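PDB 6K93: type III effector XopAI from Xanthomonas citri, which carries a mono-ADP-ribosyltransferase fold and probably acts in host plant cells, where its domain appears suited to binding arginine-containing peptides. Local coordinates for residues Arg139-Arg142 / Trp143-Met146; Ser209-Glu212 / Glu213-Tyr216. All coordinates share one frame; numbering follows the deposited sequence.

Contact 1: residues Arg139-Arg142 / Trp143-Met146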
loop_
_atom_site.group_PDB
_atom_site.type_symbol
_atom_site.label_atom_id
_atom_site.label_comp_id
_atom_site.label_asym_id
_atom_site.label_seq_id
_atom_site.Cartn_x
_atom_site.Cartn_y
_atom_site.Cartn_z
ATOM N N ARG A 139 -12.186 14.612 -9.246
ATOM C CA ARG A 139 -11.768 13.547 -8.343
ATOM C C ARG A 139 -12.857 13.179 -7.350
ATOM O O ARG A 139 -12.914 12.029 -6.881
ATOM C CB ARG A 139 -10.479 13.950 -7.668
ATOM C CG ARG A 139 -9.348 13.980 -8.699
ATOM C CD ARG A 139 -7.968 14.198 -8.122
ATOM N NE ARG A 139 -7.526 13.137 -7.222
ATOM C CZ ARG A 139 -6.912 12.017 -7.584
ATOM N NH1 ARG A 139 -6.653 11.770 -8.863
ATOM N NH2 ARG A 139 -6.559 11.141 -6.654
ATOM N N GLN A 140 -13.758 14.108 -7.048
ATOM C CA GLN A 140 -14.943 13.749 -6.278
ATOM C C GLN A 140 -15.803 12.750 -7.034
ATOM O O GLN A 140 -16.320 11.797 -6.451
ATOM C CB GLN A 140 -15.761 15.002 -5.961
ATOM C CG GLN A 140 -17.051 14.708 -5.297
ATOM C CD GLN A 140 -17.434 15.804 -4.346
ATOM O OE1 GLN A 140 -18.351 16.572 -4.615
ATOM N NE2 GLN A 140 -16.698 15.909 -3.234
ATOM N N GLN A 141 -15.986 12.963 -8.335
ATOM C CA GLN A 141 -16.747 12.011 -9.135
ATOM C C GLN A 141 -16.052 10.661 -9.158
ATOM O O GLN A 141 -16.703 9.612 -9.028
ATOM C CB GLN A 141 -16.929 12.548 -10.548
ATOM C CG GLN A 141 -17.901 13.712 -10.619
ATOM C CD GLN A 141 -19.238 13.379 -9.988
ATOM O OE1 GLN A 141 -19.889 12.407 -10.374
ATOM N NE2 GLN A 141 -19.641 14.160 -8.992
ATOM N N ARG A 142 -14.723 10.672 -9.299
ATOM C CA ARG A 142 -13.960 9.428 -9.276
ATOM C C ARG A 142 -14.143 8.702 -7.941
ATOM O O ARG A 142 -14.400 7.493 -7.900
ATOM C CB ARG A 142 -12.488 9.723 -9.525
ATOM C CG ARG A 142 -11.635 8.478 -9.495
ATOM C CD ARG A 142 -10.208 8.703 -9.971
ATOM N NE ARG A 142 -9.812 7.628 -10.880
ATOM C CZ ARG A 142 -8.556 7.297 -11.166
ATOM N NH1 ARG A 142 -8.324 6.282 -11.986
ATOM N NH2 ARG A 142 -7.539 7.907 -10.568
ATOM N N TRP A 143 -14.032 9.442 -6.832
ATOM C CA TRP A 143 -14.240 8.894 -5.492
ATOM C C TRP A 143 -15.623 8.254 -5.386
ATOM O O TRP A 143 -15.762 7.104 -4.955
ATOM C CB TRP A 143 -14.064 10.016 -4.423
ATOM C CG TRP A 143 -14.459 9.537 -3.064
ATOM C CD1 TRP A 143 -15.697 9.652 -2.482
ATOM C CD2 TRP A 143 -13.638 8.864 -2.110
ATOM N NE1 TRP A 143 -15.705 9.051 -1.249
ATOM C CE2 TRP A 143 -14.442 8.576 -0.992
ATOM C CE3 TRP A 143 -12.302 8.481 -2.089
ATOM C CZ2 TRP A 143 -13.947 7.899 0.120
ATOM C CZ3 TRP A 143 -11.811 7.831 -0.967
ATOM C CH2 TRP A 143 -12.625 7.553 0.108
ATOM N N ASN A 144 -16.665 8.986 -5.781
ATOM C CA ASN A 144 -18.017 8.443 -5.718
ATOM C C ASN A 144 -18.125 7.153 -6.518
ATOM O O ASN A 144 -18.767 6.197 -6.080
ATOM C CB ASN A 144 -19.020 9.467 -6.234
ATOM C CG ASN A 144 -19.144 10.674 -5.327
ATOM O OD1 ASN A 144 -18.719 10.649 -4.178
ATOM N ND2 ASN A 144 -19.725 11.743 -5.852
ATOM N N GLY A 145 -17.504 7.109 -7.696
ATOM C CA GLY A 145 -17.554 5.898 -8.505
ATOM C C GLY A 145 -16.851 4.726 -7.852
ATOM O O GLY A 145 -17.331 3.584 -7.924
ATOM N N MET A 146 -15.697 4.983 -7.230
ATOM C CA MET A 146 -15.003 3.916 -6.512
ATOM C C MET A 146 -15.830 3.440 -5.313
ATOM O O MET A 146 -15.919 2.227 -5.050
ATOM C CB MET A 146 -13.622 4.394 -6.088
ATOM C CG MET A 146 -12.713 4.526 -7.251
ATOM S SD MET A 146 -11.014 4.761 -6.679
ATOM C CE MET A 146 -11.206 6.347 -6.464
HETATM O O HOH W 1 -21.084 11.070 -8.611
#
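Arg142 and Met146, one helical turn apart, meet through their aliphatic parts: the terminal methyl CE of Met146 lies 3.7 Å from CG of Arg142. The methionine chain runs extended as far as its sulfur and then turns at chi3 (-83°), which brings the methyl back over the preceding turn. On the solvent side, Gln141 and Asn144 have their amide planes nearly perpendicular, 89° apart, and are joined by a water rather than directly. That water donates to Gln141 OE1 at a short 2.5 Å and accepts from Asn144 ND2 at 3.1 Å, so each amide uses a different end.

Four i to i+4 backbone bonds set this spacing. Trp143 N donates to Arg139 O at 2.8 Å, Asn144 N to Gln140 O at 2.9 Å, and the next two amides, of Gly145 and Met146, continue the series to Gln141 O and Arg142 O. The CB of Trp143 rests 3.4 Å from Arg139 O, while its indole is directed away from this turn into the interior.

Further out, that indole meets Phe123 with the ring planes steeply inclined and packs on Val169, which places it between helices 117-128 and 165-174. Arg139 donates from NE to Leu127 O, forms a salt bridge through NH2 with Asp178 and makes a cation-pi contact with Trp131, whereas Arg142 forms a salt bridge with Glu279. Successive i to i+4 bonds, with Trp143 and Met146 facing inward and Gln141 and Asn144 facing water, make this a regular amphipathic alpha-helix, here part of helix 136-156, packed against helices 117-128 and 165-174.

Contact 2: residues Ser209-Glu212 / Glu213-Tyr216; sequences SLPE and EYSY
A single 3-10 turn forms the bend in the loop that leads from helix 194-209 to strand 218-224 of the mixed sheet. Two consecutive i to i+3 bonds define it: Tyr214 N donates to Pro211 O, and Ser215 N to Glu212 O, both at 2.9 Å. In each case the donor stands well above the carbonyl plane, by 58° in the second, consistent with the tight winding of a 3-10 turn.

Leu210, where the chain leaves helical geometry, and Pro211 supply the apolar side of the bend. The leucine methyl CD2 sits over the centre of one face of the Tyr214 ring, 4.3 Å above its plane. Pro211 lies alongside the same tyrosine, pointing the same way, with its CG 3.8 Å from Tyr214 CD1, while its carbonyl oxygen approaches the ring edge in plane. Tyr214 is held at both its ends: the phenol OH is hydrogen-bonded to Glu159, and its backbone is hydrogen-bonded to that of Arg273; Lys272 packs against the side chain as well.

Glu213 folds back toward the proline. Its CG stands between backbone N and carbonyl carbon (chi1 54°), and the carboxylate oxygen OE1 comes to 3.3 Å from Pro211 CB. A water lies within hydrogen-bonding distance of Glu212 O (2.8 Å) and Ser215 O, though it has other acceptors to serve and need not donate to both at once.

Glu212 closes the turn with its side chain, which bends at chi2 (61°) to bring its carboxylate beside Ser215. The serine hydroxyl is also hydrogen-bonded to Lys272 NZ, so Ser215 OG stands between the two. Ser215 OG donates to Glu212 OE1 at 2.7 Å, arriving from above the carboxylate plane.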
loop_
_atom_site.group_PDB
_atom_site.type_symbol
_atom_site.label_atom_id
_atom_site.label_comp_id
_atom_site.label_asym_id
_atom_site.label_seq_id
_atom_site.Cartn_x
_atom_site.Cartn_y
_atom_site.Cartn_z
ATOM N N SER A 209 -7.595 -6.498 7.085
ATOM C CA SER A 209 -8.972 -6.891 7.313
ATOM C C SER A 209 -9.503 -7.826 6.231
ATOM O O SER A 209 -10.496 -8.518 6.483
ATOM C CB SER A 209 -9.864 -5.659 7.443
ATOM O OG SER A 209 -9.846 -4.842 6.326
ATOM N N LEU A 210 -8.852 -7.905 5.059
ATOM C CA LEU A 210 -9.266 -8.872 4.047
ATOM C C LEU A 210 -9.277 -10.269 4.655
ATOM O O LEU A 210 -8.359 -10.623 5.405
ATOM C CB LEU A 210 -8.322 -8.878 2.843
ATOM C CG LEU A 210 -8.541 -7.762 1.819
ATOM C CD1 LEU A 210 -7.438 -7.731 0.796
ATOM C CD2 LEU A 210 -9.914 -7.860 1.130
ATOM N N PRO A 211 -10.271 -11.096 4.346
ATOM C CA PRO A 211 -10.279 -12.453 4.900
ATOM C C PRO A 211 -9.144 -13.303 4.344
ATOM O O PRO A 211 -8.528 -12.997 3.313
ATOM C CB PRO A 211 -11.650 -13.008 4.512
ATOM C CG PRO A 211 -12.185 -12.105 3.449
ATOM C CD PRO A 211 -11.483 -10.772 3.572
ATOM N N GLU A 212 -8.882 -14.406 5.058
ATOM C CA GLU A 212 -7.686 -15.197 4.799
ATOM C C GLU A 212 -7.701 -15.849 3.421
ATOM O O GLU A 212 -6.631 -16.151 2.873
ATOM C CB GLU A 212 -7.518 -16.251 5.898
ATOM C CG GLU A 212 -6.393 -17.260 5.694
ATOM C CD GLU A 212 -4.998 -16.659 5.603
ATOM O OE1 GLU A 212 -4.803 -15.442 5.815
ATOM O OE2 GLU A 212 -4.069 -17.438 5.320
ATOM N N GLU A 213 -8.863 -16.031 2.807
ATOM C CA GLU A 213 -8.863 -16.586 1.458
ATOM C C GLU A 213 -8.215 -15.656 0.436
ATOM O O GLU A 213 -7.901 -16.108 -0.668
ATOM C CB GLU A 213 -10.290 -16.951 1.037
ATOM C CG GLU A 213 -11.289 -15.819 1.170
ATOM C CD GLU A 213 -12.139 -15.912 2.428
ATOM O OE1 GLU A 213 -11.597 -16.195 3.524
ATOM O OE2 GLU A 213 -13.362 -15.687 2.320
ATOM N N TYR A 214 -8.001 -14.378 0.775
ATOM C CA TYR A 214 -7.285 -13.460 -0.091
ATOM C C TYR A 214 -5.773 -13.550 0.068
ATOM O O TYR A 214 -5.053 -12.956 -0.736
ATOM C CB TYR A 214 -7.750 -12.005 0.158
ATOM C CG TYR A 214 -9.100 -11.761 -0.464
ATOM C CD1 TYR A 214 -10.263 -12.189 0.171
ATOM C CD2 TYR A 214 -9.221 -11.144 -1.705
ATOM C CE1 TYR A 214 -11.509 -11.996 -0.409
ATOM C CE2 TYR A 214 -10.458 -10.958 -2.285
ATOM C CZ TYR A 214 -11.591 -11.379 -1.639
ATOM O OH TYR A 214 -12.819 -11.187 -2.238
ATOM N N SER A 215 -5.273 -14.304 1.043
ATOM C CA SER A 215 -3.832 -14.503 1.166
ATOM C C SER A 215 -3.328 -15.396 0.049
ATOM O O SER A 215 -3.977 -16.379 -0.321
ATOM C CB SER A 215 -3.488 -15.146 2.510
ATOM O OG SER A 215 -3.733 -14.268 3.577
ATOM N N TYR A 216 -2.146 -15.076 -0.450
ATOM C CA TYR A 216 -1.475 -15.876 -1.463
ATOM C C TYR A 216 -0.332 -16.646 -0.824
ATOM O O TYR A 216 0.528 -16.051 -0.162
ATOM C CB TYR A 216 -0.924 -14.999 -2.585
ATOM C CG TYR A 216 -0.360 -15.848 -3.696
ATOM C CD1 TYR A 216 -1.183 -16.656 -4.458
ATOM C CD2 TYR A 216 0.999 -15.863 -3.955
ATOM C CE1 TYR A 216 -0.670 -17.430 -5.457
ATOM C CE2 TYR A 216 1.527 -16.645 -4.961
ATOM C CZ TYR A 216 0.678 -17.426 -5.705
ATOM O OH TYR A 216 1.194 -18.232 -6.692
HETATM O O HOH W 2 -5.238 -18.215 1.510
#

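Both contacts join neighbouring residues of a continuous chain, yet they hold different parts of the fold: contact 1 lies within helix 136-156, contact 2 in the connection between helix 194-209 and strand 218-224. Their centres are 26 Å apart, and they do not touch. Each is partly buried and combines an inward aromatic residue with polar groups at the surface. In contact 1 regular i to i+4 backbone bonds carry the structure, and the charged groups of its two arginines find their partners beyond the segments. Contact 2 relies on shorter i to i+3 bonds, a direct side-chain hydrogen bond and proline-tyrosine packing, as befits a chain changing direction.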